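PDB 5WH9: 4-hydroxybenzoyl-CoA thioesterase from Bacillus halodurans, which probably hydrolyses the thioester bond of gentisyl-coenzyme A, as a hotdog-fold acyl-CoA thioesterase. Local coordinates for residues Ile80-His92 with Val100-Asn112. Numbering follows the deposited sequence.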
ATOM      1  N   ILE B  80       4.194 -25.868   6.766  1.00 30.85           N
ATOM      2  CA  ILE B  80       5.492 -25.538   7.349  1.00 31.08           C
ATOM      3  C   ILE B  80       6.514 -26.606   6.944  1.00 35.71           C
ATOM      4  O   ILE B  80       6.228 -27.795   7.008  1.00 39.72           O
ATOM      5  CB  ILE B  80       5.413 -25.388   8.868  1.00 33.01           C
ATOM      6  CG1 ILE B  80       6.743 -24.870   9.414  1.00 35.53           C
ATOM      7  CG2 ILE B  80       5.053 -26.704   9.520  1.00 35.40           C
ATOM      8  CD1 ILE B  80       6.683 -24.528  10.875  1.00 39.07           C
ATOM      9  N   ARG B  81       7.626 -26.161   6.444  1.00 47.55           N
ATOM     10  CA  ARG B  81       8.555 -27.053   5.852  1.00 55.09           C
ATOM     11  C   ARG B  81      10.027 -27.083   6.184  1.00 52.50           C
ATOM     12  O   ARG B  81      10.675 -27.828   5.530  1.00 62.03           O
ATOM     13  CB  ARG B  81       8.390 -26.985   4.358  1.00 52.09           C
ATOM     14  CG  ARG B  81       9.237 -25.967   3.686  1.00 48.76           C
ATOM     15  CD  ARG B  81       9.733 -26.546   2.400  1.00 55.75           C
ATOM     16  NE  ARG B  81      10.582 -25.599   1.775  1.00 58.89           N
ATOM     17  CZ  ARG B  81      10.159 -24.709   0.924  1.00 57.73           C
ATOM     18  NH1 ARG B  81       8.888 -24.634   0.577  1.00 54.67           N
ATOM     19  NH2 ARG B  81      11.029 -23.880   0.449  1.00 59.37           N
ATOM     20  N   GLU B  82      10.576 -26.257   7.057  1.00 35.44           N
ATOM     21  CA  GLU B  82      11.999 -26.439   7.416  1.00 41.12           C
ATOM     22  C   GLU B  82      12.308 -26.096   8.858  1.00 37.33           C
ATOM     23  O   GLU B  82      13.142 -25.274   9.111  1.00 39.82           O
ATOM     24  CB  GLU B  82      12.915 -25.653   6.444  1.00 43.77           C
ATOM     25  CG  GLU B  82      14.410 -25.916   6.562  1.00 44.72           C
ATOM     26  CD  GLU B  82      15.107 -26.005   5.220  1.00 57.58           C
ATOM     27  OE1 GLU B  82      14.401 -26.130   4.216  1.00 60.68           O
ATOM     28  OE2 GLU B  82      16.347 -25.972   5.159  1.00 57.94           O
ATOM     29  N   LEU B  83      11.641 -26.739   9.783  1.00 23.73           N
ATOM     30  CA  LEU B  83      11.677 -26.268  11.141  1.00 24.85           C
ATOM     31  C   LEU B  83      13.014 -26.531  11.795  1.00 22.92           C
ATOM     32  O   LEU B  83      13.500 -27.598  11.820  1.00 24.42           O
ATOM     33  CB  LEU B  83      10.508 -26.821  11.918  1.00 26.63           C
ATOM     34  CG  LEU B  83      10.446 -26.658  13.431  1.00 28.68           C
ATOM     35  CD1 LEU B  83      10.064 -25.277  13.886  1.00 14.93           C
ATOM     36  CD2 LEU B  83       9.543 -27.700  14.035  1.00 20.96           C
ATOM     37  N   LYS B  84      13.608 -25.490  12.315  1.00 35.36           N
ATOM     38  CA  LYS B  84      14.844 -25.675  13.055  1.00 36.78           C
ATOM     39  C   LYS B  84      14.671 -25.045  14.422  1.00 33.33           C
ATOM     40  O   LYS B  84      13.588 -24.573  14.747  1.00 36.08           O
ATOM     41  CB  LYS B  84      16.017 -25.062  12.299  1.00 32.82           C
ATOM     42  CG  LYS B  84      16.123 -25.561  10.862  1.00 36.24           C
ATOM     43  CD  LYS B  84      17.471 -25.237  10.282  1.00 36.35           C
ATOM     44  CE  LYS B  84      17.397 -25.051   8.779  1.00 47.51           C
ATOM     45  NZ  LYS B  84      18.741 -24.720   8.222  1.00 51.35           N
ATOM     46  N   ASP B  85      15.721 -25.046  15.228  1.00 40.15           N
ATOM     47  CA  ASP B  85      15.615 -24.461  16.551  1.00 44.05           C
ATOM     48  C   ASP B  85      15.220 -22.986  16.465  1.00 45.14           C
ATOM     49  O   ASP B  85      14.351 -22.529  17.202  1.00 41.93           O
ATOM     50  CB  ASP B  85      16.928 -24.614  17.325  1.00 50.34           C
ATOM     51  CG  ASP B  85      16.947 -23.801  18.620  1.00 54.22           C
ATOM     52  OD1 ASP B  85      15.948 -23.847  19.376  1.00 50.30           O
ATOM     53  OD2 ASP B  85      17.960 -23.108  18.872  1.00 55.38           O
ATOM     54  N   LYS B  86      15.846 -22.241  15.561  1.00 36.51           N
ATOM     55  CA  LYS B  86      15.672 -20.791  15.575  1.00 36.17           C
ATOM     56  C   LYS B  86      14.963 -20.194  14.359  1.00 36.14           C
ATOM     57  O   LYS B  86      14.687 -18.993  14.339  1.00 37.74           O
ATOM     58  CB  LYS B  86      17.017 -20.100  15.808  1.00 41.00           C
ATOM     59  CG  LYS B  86      17.617 -20.421  17.170  1.00 47.47           C
ATOM     60  CD  LYS B  86      18.715 -19.452  17.558  1.00 49.03           C
ATOM     61  CE  LYS B  86      20.081 -20.064  17.325  1.00 57.37           C
ATOM     62  NZ  LYS B  86      21.154 -19.079  17.611  1.00 59.34           N
ATOM     63  N   SER B  87      14.664 -21.026  13.363  1.00 24.90           N
ATOM     64  CA  SER B  87      13.977 -20.572  12.162  1.00 23.21           C
ATOM     65  C   SER B  87      12.965 -21.608  11.645  1.00 28.14           C
ATOM     66  O   SER B  87      12.974 -22.768  12.056  1.00 24.33           O
ATOM     67  CB  SER B  87      14.995 -20.268  11.060  1.00 26.70           C
ATOM     68  OG  SER B  87      15.526 -21.468  10.515  1.00 24.98           O
ATOM     69  N   PHE B  88      12.091 -21.171  10.742  1.00 22.01           N
ATOM     70  CA  PHE B  88      11.180 -22.066  10.049  1.00 18.72           C
ATOM     71  C   PHE B  88      10.838 -21.467   8.683  1.00 16.74           C
ATOM     72  O   PHE B  88      10.973 -20.257   8.476  1.00 16.32           O
ATOM     73  CB  PHE B  88       9.910 -22.322  10.879  1.00 20.64           C
ATOM     74  CG  PHE B  88       9.061 -21.100  11.093  1.00 17.09           C
ATOM     75  CD1 PHE B  88       9.388 -20.167  12.064  1.00 20.75           C
ATOM     76  CD2 PHE B  88       7.928 -20.886  10.336  1.00 19.50           C
ATOM     77  CE1 PHE B  88       8.606 -19.029  12.258  1.00 16.75           C
ATOM     78  CE2 PHE B  88       7.140 -19.755  10.526  1.00 11.50           C
ATOM     79  CZ  PHE B  88       7.481 -18.833  11.485  1.00 12.37           C
ATOM     80  N   ILE B  89      10.419 -22.319   7.752  1.00 13.15           N
ATOM     81  CA  ILE B  89       9.974 -21.885   6.430  1.00 17.01           C
ATOM     82  C   ILE B  89       8.505 -22.245   6.201  1.00 13.22           C
ATOM     83  O   ILE B  89       8.099 -23.378   6.418  1.00 19.83           O
ATOM     84  CB  ILE B  89      10.798 -22.522   5.297  1.00 15.96           C
ATOM     85  CG1 ILE B  89      12.246 -22.053   5.340  1.00 17.64           C
ATOM     86  CG2 ILE B  89      10.213 -22.176   3.936  1.00 14.55           C
ATOM     87  CD1 ILE B  89      13.080 -22.668   4.219  1.00 18.54           C
ATOM     88  N   LEU B  90       7.718 -21.271   5.763  1.00 14.11           N
ATOM     89  CA  LEU B  90       6.336 -21.498   5.369  1.00 14.77           C
ATOM     90  C   LEU B  90       6.251 -21.582   3.858  1.00 12.93           C
ATOM     91  O   LEU B  90       6.737 -20.696   3.157  1.00  9.32           O
ATOM     92  CB  LEU B  90       5.448 -20.348   5.844  1.00 11.62           C
ATOM     93  CG  LEU B  90       5.316 -20.165   7.354  1.00 18.97           C
ATOM     94  CD1 LEU B  90       4.463 -18.923   7.678  1.00 20.29           C
ATOM     95  CD2 LEU B  90       4.722 -21.414   8.005  1.00 17.66           C
ATOM     96  N   GLU B  91       5.639 -22.642   3.358  1.00 17.08           N
ATOM     97  CA  GLU B  91       5.289 -22.701   1.953  1.00 18.78           C
ATOM     98  C   GLU B  91       3.853 -22.173   1.736  1.00 19.70           C
ATOM     99  O   GLU B  91       2.924 -22.520   2.481  1.00 22.05           O
ATOM    100  CB  GLU B  91       5.430 -24.128   1.437  1.00 25.14           C
ATOM    101  CG  GLU B  91       5.525 -24.220  -0.090  1.00 32.30           C
ATOM    102  CD  GLU B  91       5.702 -25.655  -0.583  1.00 48.39           C
ATOM    103  OE1 GLU B  91       6.856 -26.054  -0.873  1.00 57.04           O
ATOM    104  OE2 GLU B  91       4.687 -26.387  -0.682  1.00 42.46           O
ATOM    105  N   HIS B  92       3.681 -21.319   0.731  1.00 14.22           N
ATOM    106  CA  HIS B  92       2.377 -20.745   0.419  1.00 15.48           C
ATOM    107  C   HIS B  92       2.053 -21.008  -1.026  1.00 19.62           C
ATOM    108  O   HIS B  92       2.860 -20.701  -1.906  1.00 20.98           O
ATOM    109  CB  HIS B  92       2.359 -19.227   0.627  1.00 13.27           C
ATOM    110  CG  HIS B  92       2.524 -18.808   2.051  1.00  9.79           C
ATOM    111  ND1 HIS B  92       3.612 -18.092   2.492  1.00 11.95           N
ATOM    112  CD2 HIS B  92       1.747 -19.017   3.137  1.00 12.67           C
ATOM    113  CE1 HIS B  92       3.491 -17.856   3.786  1.00 13.90           C
ATOM    114  NE2 HIS B  92       2.363 -18.404   4.201  1.00 14.78           N
ATOM    115  N   VAL B 100      -3.275 -23.843  -8.824  1.00 23.08           N
ATOM    116  CA  VAL B 100      -2.152 -23.062  -8.297  1.00 23.70           C
ATOM    117  C   VAL B 100      -1.632 -22.028  -9.314  1.00 27.22           C
ATOM    118  O   VAL B 100      -1.058 -22.380 -10.349  1.00 30.18           O
ATOM    119  CB  VAL B 100      -0.974 -23.955  -7.826  1.00 23.63           C
ATOM    120  CG1 VAL B 100       0.138 -23.087  -7.268  1.00 21.71           C
ATOM    121  CG2 VAL B 100      -1.434 -24.958  -6.763  1.00 22.91           C
ATOM    122  N   ILE B 101      -1.831 -20.754  -9.013  1.00 11.50           N
ATOM    123  CA  ILE B 101      -1.426 -19.692  -9.929  1.00 14.56           C
ATOM    124  C   ILE B 101      -0.199 -18.909  -9.449  1.00 15.60           C
ATOM    125  O   ILE B 101       0.240 -17.964 -10.102  1.00 17.27           O
ATOM    126  CB  ILE B 101      -2.592 -18.718 -10.187  1.00 16.41           C
ATOM    127  CG1 ILE B 101      -3.035 -18.058  -8.872  1.00 13.54           C
ATOM    128  CG2 ILE B 101      -3.748 -19.449 -10.852  1.00 17.23           C
ATOM    129  CD1 ILE B 101      -2.037 -16.943  -8.387  1.00 11.11           C
ATOM    130  N   ALA B 102       0.345 -19.303  -8.308  1.00 22.58           N
ATOM    131  CA  ALA B 102       1.577 -18.726  -7.792  1.00 25.10           C
ATOM    132  C   ALA B 102       1.959 -19.541  -6.577  1.00 23.74           C
ATOM    133  O   ALA B 102       1.084 -20.079  -5.901  1.00 23.65           O
ATOM    134  CB  ALA B 102       1.368 -17.247  -7.402  1.00 23.11           C
ATOM    135  N   SER B 103       3.252 -19.643  -6.294  1.00 20.54           N
ATOM    136  CA  SER B 103       3.695 -20.326  -5.081  1.00 21.24           C
ATOM    137  C   SER B 103       5.026 -19.785  -4.583  1.00 19.23           C
ATOM    138  O   SER B 103       5.941 -19.532  -5.358  1.00 16.71           O
ATOM    139  CB  SER B 103       3.768 -21.839  -5.294  1.00 21.80           C
ATOM    140  OG  SER B 103       4.580 -22.163  -6.409  1.00 28.03           O
ATOM    141  N   GLY B 104       5.124 -19.593  -3.277  1.00 10.79           N
ATOM    142  CA  GLY B 104       6.360 -19.129  -2.713  1.00 12.58           C
ATOM    143  C   GLY B 104       6.631 -19.675  -1.343  1.00 13.10           C
ATOM    144  O   GLY B 104       5.969 -20.600  -0.868  1.00 13.30           O
ATOM    145  N   HIS B 105       7.623 -19.096  -0.690  1.00 19.44           N
ATOM    146  CA  HIS B 105       7.866 -19.438   0.697  1.00 18.10           C
ATOM    147  C   HIS B 105       8.423 -18.235   1.419  1.00 19.99           C
ATOM    148  O   HIS B 105       8.849 -17.257   0.800  1.00 25.21           O
ATOM    149  CB  HIS B 105       8.816 -20.643   0.822  1.00 23.11           C
ATOM    150  CG  HIS B 105      10.192 -20.392   0.296  1.00 28.06           C
ATOM    151  ND1 HIS B 105      11.195 -19.837   1.066  1.00 30.97           N
ATOM    152  CD2 HIS B 105      10.734 -20.618  -0.925  1.00 32.44           C
ATOM    153  CE1 HIS B 105      12.294 -19.728   0.339  1.00 28.87           C
ATOM    154  NE2 HIS B 105      12.041 -20.197  -0.871  1.00 28.32           N
ATOM    155  N   GLU B 106       8.396 -18.310   2.736  1.00 12.92           N
ATOM    156  CA  GLU B 106       9.018 -17.332   3.592  1.00 13.08           C
ATOM    157  C   GLU B 106       9.953 -18.109   4.522  1.00 18.03           C
ATOM    158  O   GLU B 106       9.548 -19.103   5.123  1.00 18.75           O
ATOM    159  CB  GLU B 106       7.943 -16.623   4.426  1.00 15.51           C
ATOM    160  CG  GLU B 106       6.897 -15.846   3.625  1.00 11.28           C
ATOM    161  CD  GLU B 106       5.831 -15.205   4.503  1.00 17.00           C
ATOM    162  OE1 GLU B 106       5.438 -14.058   4.210  1.00 14.34           O
ATOM    163  OE2 GLU B 106       5.360 -15.851   5.471  1.00 20.47           O
ATOM    164  N   LYS B 107      11.204 -17.685   4.623  1.00 17.22           N
ATOM    165  CA  LYS B 107      12.035 -18.116   5.735  1.00 19.38           C
ATOM    166  C   LYS B 107      11.871 -17.115   6.867  1.00 18.00           C
ATOM    167  O   LYS B 107      12.060 -15.913   6.671  1.00 18.18           O
ATOM    168  CB  LYS B 107      13.503 -18.180   5.337  1.00 19.77           C
ATOM    169  CG  LYS B 107      14.397 -18.747   6.439  1.00 27.48           C
ATOM    170  CD  LYS B 107      15.706 -19.323   5.882  1.00 23.61           C
ATOM    171  CE  LYS B 107      16.598 -19.793   7.025  1.00 29.54           C
ATOM    172  NZ  LYS B 107      17.824 -20.528   6.566  1.00 37.07           N
ATOM    173  N   ARG B 108      11.502 -17.598   8.045  1.00 18.14           N
ATOM    174  CA  ARG B 108      11.316 -16.708   9.186  1.00 19.13           C
ATOM    175  C   ARG B 108      12.062 -17.192  10.428  1.00 20.84           C
ATOM    176  O   ARG B 108      12.329 -18.385  10.598  1.00 20.78           O
ATOM    177  CB  ARG B 108       9.828 -16.524   9.504  1.00 18.34           C
ATOM    178  CG  ARG B 108       8.979 -15.942   8.380  1.00 18.87           C
ATOM    179  CD  ARG B 108       7.531 -15.813   8.839  1.00 20.33           C
ATOM    180  NE  ARG B 108       6.644 -15.182   7.866  1.00 22.10           N
ATOM    181  CZ  ARG B 108       6.298 -13.895   7.889  1.00 25.38           C
ATOM    182  NH1 ARG B 108       6.777 -13.095   8.832  1.00 21.32           N
ATOM    183  NH2 ARG B 108       5.473 -13.408   6.969  1.00 20.98           N
ATOM    184  N   VAL B 109      12.390 -16.253  11.302  1.00 20.24           N
ATOM    185  CA  VAL B 109      13.045 -16.581  12.552  1.00 25.19           C
ATOM    186  C   VAL B 109      12.140 -16.130  13.678  1.00 30.32           C
ATOM    187  O   VAL B 109      11.063 -15.605  13.418  1.00 32.47           O
ATOM    188  CB  VAL B 109      14.427 -15.903  12.669  1.00 23.42           C
ATOM    189  CG1 VAL B 109      15.359 -16.442  11.594  1.00 20.40           C
ATOM    190  CG2 VAL B 109      14.302 -14.395  12.572  1.00 21.56           C
ATOM    191  N   TRP B 110      12.560 -16.342  14.920  1.00 35.44           N
ATOM    192  CA  TRP B 110      11.793 -15.868  16.060  1.00 30.74           C
ATOM    193  C   TRP B 110      12.598 -14.802  16.774  1.00 32.45           C
ATOM    194  O   TRP B 110      13.791 -14.990  17.014  1.00 35.32           O
ATOM    195  CB  TRP B 110      11.490 -17.021  17.010  1.00 33.05           C
ATOM    196  CG  TRP B 110      10.241 -16.813  17.810  1.00 34.45           C
ATOM    197  CD1 TRP B 110      10.142 -16.237  19.043  1.00 35.83           C
ATOM    198  CD2 TRP B 110       8.906 -17.175  17.428  1.00 37.06           C
ATOM    199  NE1 TRP B 110       8.835 -16.225  19.455  1.00 36.24           N
ATOM    200  CE2 TRP B 110       8.055 -16.791  18.481  1.00 35.90           C
ATOM    201  CE3 TRP B 110       8.350 -17.793  16.296  1.00 36.00           C
ATOM    202  CZ2 TRP B 110       6.674 -17.003  18.442  1.00 34.04           C
ATOM    203  CZ3 TRP B 110       6.978 -18.001  16.253  1.00 34.58           C
ATOM    204  CH2 TRP B 110       6.156 -17.608  17.320  1.00 39.23           C
ATOM    205  N   ALA B 111      11.958 -13.681  17.102  1.00 26.86           N
ATOM    206  CA  ALA B 111      12.652 -12.575  17.759  1.00 32.08           C
ATOM    207  C   ALA B 111      11.839 -11.952  18.892  1.00 39.11           C
ATOM    208  O   ALA B 111      10.623 -12.178  19.005  1.00 31.31           O
ATOM    209  CB  ALA B 111      13.049 -11.507  16.742  1.00 31.41           C
ATOM    210  N   ASN B 112      12.521 -11.153  19.715  1.00 42.09           N
ATOM    211  CA  ASN B 112      11.888 -10.491  20.851  1.00 43.66           C
ATOM    212  C   ASN B 112      12.228  -9.003  20.947  1.00 41.12           C
ATOM    213  O   ASN B 112      12.935  -8.461  20.095  1.00 43.98           O
ATOM    214  CB  ASN B 112      12.250 -11.206  22.153  1.00 46.86           C
ATOM    215  CG  ASN B 112      11.360 -10.793  23.306  1.00 51.20           C
ATOM    216  OD1 ASN B 112      11.746  -9.973  24.138  1.00 55.36           O
ATOM    217  ND2 ASN B 112      10.152 -11.353  23.357  1.00 53.58           N
TER
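Phe88 lays one ring face against the aliphatic start of Arg108: Arg108 CB lies 4.2 Å from the centroid of the Phe88 ring and 26° off its normal, a CH-pi contact. The ring reaches there because Phe88 CG sits between the backbone N and the carbonyl carbon (chi1 65°), which brings Phe88 CZ close to Arg108 CB. Both residues belong to the antiparallel hairpin of strands 87-96 and 99-111 in the curved sheet of the hotdog fold. Three hydrogen-bonded pairs, Phe88 with Arg108, Leu90 with Glu106 and His92 with Gly104, fix its register, the bond from Arg108 N to Phe88 O measuring 2.7 Å. The side chains of Phe88, Leu90, His92, Glu106 and Arg108 lie on the face where helix 25-40 contributes Asp31, a salt-bridge partner of Arg108 NH2. Two residues before Arg108 on the same strand, Glu106 accepts a hydrogen bond at OE2 from Arg108 NE, 2.8 Å, within a salt bridge; the carboxylate oxygen lies in the guanidinium plane, yet the nitrogen stands above the carboxylate plane. Glu106 OE1 is hydrogen-bonded to Tyr23 OH of the second subunit, tying this face to the subunit interface. With an alanine in place of Glu106, Arg108 NE would probably lose its charged mate and Tyr23 of the second subunit its carboxylate partner. On the opposite face, Ile89 CG2 packs 3.7 Å from His105 CB and also covers one face of the Arg81 guanidinium. Arg81 NH1 forms a salt bridge with Glu91 OE1, and the other oxygen of that carboxylate, OE2, is hydrogen-bonded to His93 NE2, while Arg81 NH2 sits over the His105 ring, offset toward its rim, 3.6 Å from His105 CD2.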